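Local coordinates for hemolysins related proteins containing CBS domains (Klebsiella pneumoniae subsp. pneumoniae, PDB 3HF7), which is of unknown function but binds AMP through its CBS-domain pair, a piece of a longer membrane protein whose family is tentatively linked to flavin adenine dinucleotide binding, at residues 57-60 / 61-65. Sequence-based numbering, arbitrary orientation.
Sequences AYRL and MTEKK
The carbonyl oxygen of Arg59 is gripped twice by Thr62: the hydroxyl OG1 donates to Arg59 O over 2.6 Å, and the backbone N of Thr62 adds a weak bond to the same oxygen. With chi1 at 62°, Thr62 OG1 sits between the backbone N and the carbonyl carbon of its own residue, which turns the hydroxyl back onto the preceding helical turn and leaves Thr62 CG2 near Tyr58 O. Thr62 N is shared, since it also bonds to Tyr58 O at 3.1 Å. One step earlier Met61 N reaches Ala57 O at 2.8 Å in a regular i to i+4 bond, whereas one step later Glu63 N falls back to Leu60 O, three residues behind. Bonding thus passes from i+4 to i+3 over the last turn of helix 54-61, which follows strand 48-53 in this CBS-domain pair, as the chain leaves for the loop before helix 69-75. This turn lies at the surface, with the Tyr58 side chain about 11 Å from the bound AMP. On the exposed side, Glu63 OE2 lies over one face of the Arg59 guanidinium, 3.1 Å from Arg59 NH1; the guanidinium and carboxylate planes are 84° apart and no N-H points at the oxygen, leaving a salt bridge of charge alone, while NH2 of the same arginine pairs with Glu56. The Leu60 side chain lies alongside that of Glu63, its CD2 near the carboxylate. Met61 turns its sulfur obliquely to the Tyr58 ring, Met61 SD standing 4.2 Å from Tyr58 CD1 in a Met-aromatic contact, and packs on Val27 and Leu30 of helix 23-31, whose Leu30 carbonyl also binds Tyr58 OH.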
loop_
_atom_site.group_PDB
_atom_site.type_symbol
_atom_site.label_atom_id
_atom_site.label_comp_id
_atom_site.label_asym_id
_atom_site.label_seq_id
_atom_site.Cartn_x
_atom_site.Cartn_y
_atom_site.Cartn_z
ATOM N N ALA A 57 -7.791 10.466 -3.503
ATOM C CA ALA A 57 -8.596 10.083 -4.649
ATOM C C ALA A 57 -9.992 10.668 -4.492
ATOM O O ALA A 57 -10.544 11.274 -5.423
ATOM C CB ALA A 57 -8.655 8.564 -4.759
ATOM N N TYR A 58 -10.540 10.484 -3.293
ATOM C CA TYR A 58 -11.835 11.033 -2.922
ATOM C C TYR A 58 -11.868 12.515 -3.188
ATOM O O TYR A 58 -12.817 13.027 -3.759
ATOM C CB TYR A 58 -12.059 10.818 -1.437
ATOM C CG TYR A 58 -12.374 9.415 -1.074
ATOM C CD1 TYR A 58 -12.348 8.401 -2.039
ATOM C CD2 TYR A 58 -12.682 9.085 0.246
ATOM C CE1 TYR A 58 -12.639 7.091 -1.706
ATOM C CE2 TYR A 58 -12.975 7.768 0.599
ATOM C CZ TYR A 58 -12.955 6.776 -0.385
ATOM O OH TYR A 58 -13.232 5.474 -0.045
ATOM N N ARG A 59 -10.811 13.190 -2.753
ATOM C CA ARG A 59 -10.671 14.613 -2.938
ATOM C C ARG A 59 -10.769 14.925 -4.426
ATOM O O ARG A 59 -11.527 15.800 -4.824
ATOM C CB ARG A 59 -9.336 15.093 -2.364
ATOM C CG ARG A 59 -9.192 16.589 -2.306
ATOM C CD ARG A 59 -7.743 16.995 -2.162
ATOM N NE ARG A 59 -7.405 18.038 -3.132
ATOM C CZ ARG A 59 -6.740 17.834 -4.278
ATOM N NH1 ARG A 59 -6.487 18.857 -5.098
ATOM N NH2 ARG A 59 -6.309 16.612 -4.601
ATOM N N LEU A 60 -10.030 14.188 -5.250
ATOM C CA LEU A 60 -10.018 14.465 -6.687
ATOM C C LEU A 60 -11.379 14.212 -7.329
ATOM O O LEU A 60 -11.809 14.945 -8.238
ATOM C CB LEU A 60 -8.936 13.639 -7.364
ATOM C CG LEU A 60 -7.544 14.081 -6.928
ATOM C CD1 LEU A 60 -6.517 13.027 -7.234
ATOM C CD2 LEU A 60 -7.180 15.403 -7.582
ATOM N N MET A 61 -12.049 13.176 -6.817
ATOM C CA MET A 61 -13.361 12.769 -7.280
ATOM C C MET A 61 -14.393 13.873 -7.085
ATOM O O MET A 61 -15.292 14.018 -7.907
ATOM C CB MET A 61 -13.808 11.495 -6.558
ATOM C CG MET A 61 -13.262 10.223 -7.153
ATOM S SD MET A 61 -13.406 8.794 -6.053
ATOM C CE MET A 61 -15.161 8.474 -6.036
ATOM N N THR A 62 -14.260 14.643 -6.005
ATOM C CA THR A 62 -15.210 15.710 -5.692
ATOM C C THR A 62 -15.077 16.927 -6.614
ATOM O O THR A 62 -15.966 17.776 -6.638
ATOM C CB THR A 62 -15.075 16.214 -4.238
ATOM O OG1 THR A 62 -13.772 16.763 -4.046
ATOM C CG2 THR A 62 -15.287 15.104 -3.234
ATOM N N GLU A 63 -13.985 17.015 -7.372
ATOM C CA GLU A 63 -13.715 18.213 -8.180
ATOM C C GLU A 63 -14.536 18.316 -9.456
ATOM O O GLU A 63 -15.233 17.368 -9.825
ATOM C CB GLU A 63 -12.242 18.288 -8.545
ATOM C CG GLU A 63 -11.375 18.744 -7.414
ATOM C CD GLU A 63 -9.915 18.659 -7.777
ATOM O OE1 GLU A 63 -9.616 18.460 -8.979
ATOM O OE2 GLU A 63 -9.066 18.798 -6.858
ATOM N N LYS A 64 -14.419 19.467 -10.131
ATOM C CA LYS A 64 -15.181 19.768 -11.352
ATOM C C LYS A 64 -14.927 18.785 -12.514
ATOM O O LYS A 64 -15.881 18.273 -13.093
ATOM C CB LYS A 64 -14.951 21.221 -11.801
ATOM N N LYS A 65 -13.661 18.522 -12.848
ATOM C CA LYS A 65 -13.323 17.593 -13.947
ATOM C C LYS A 65 -13.724 16.147 -13.634
ATOM O O LYS A 65 -13.617 15.697 -12.480
ATOM C CB LYS A 65 -11.823 17.651 -14.269
#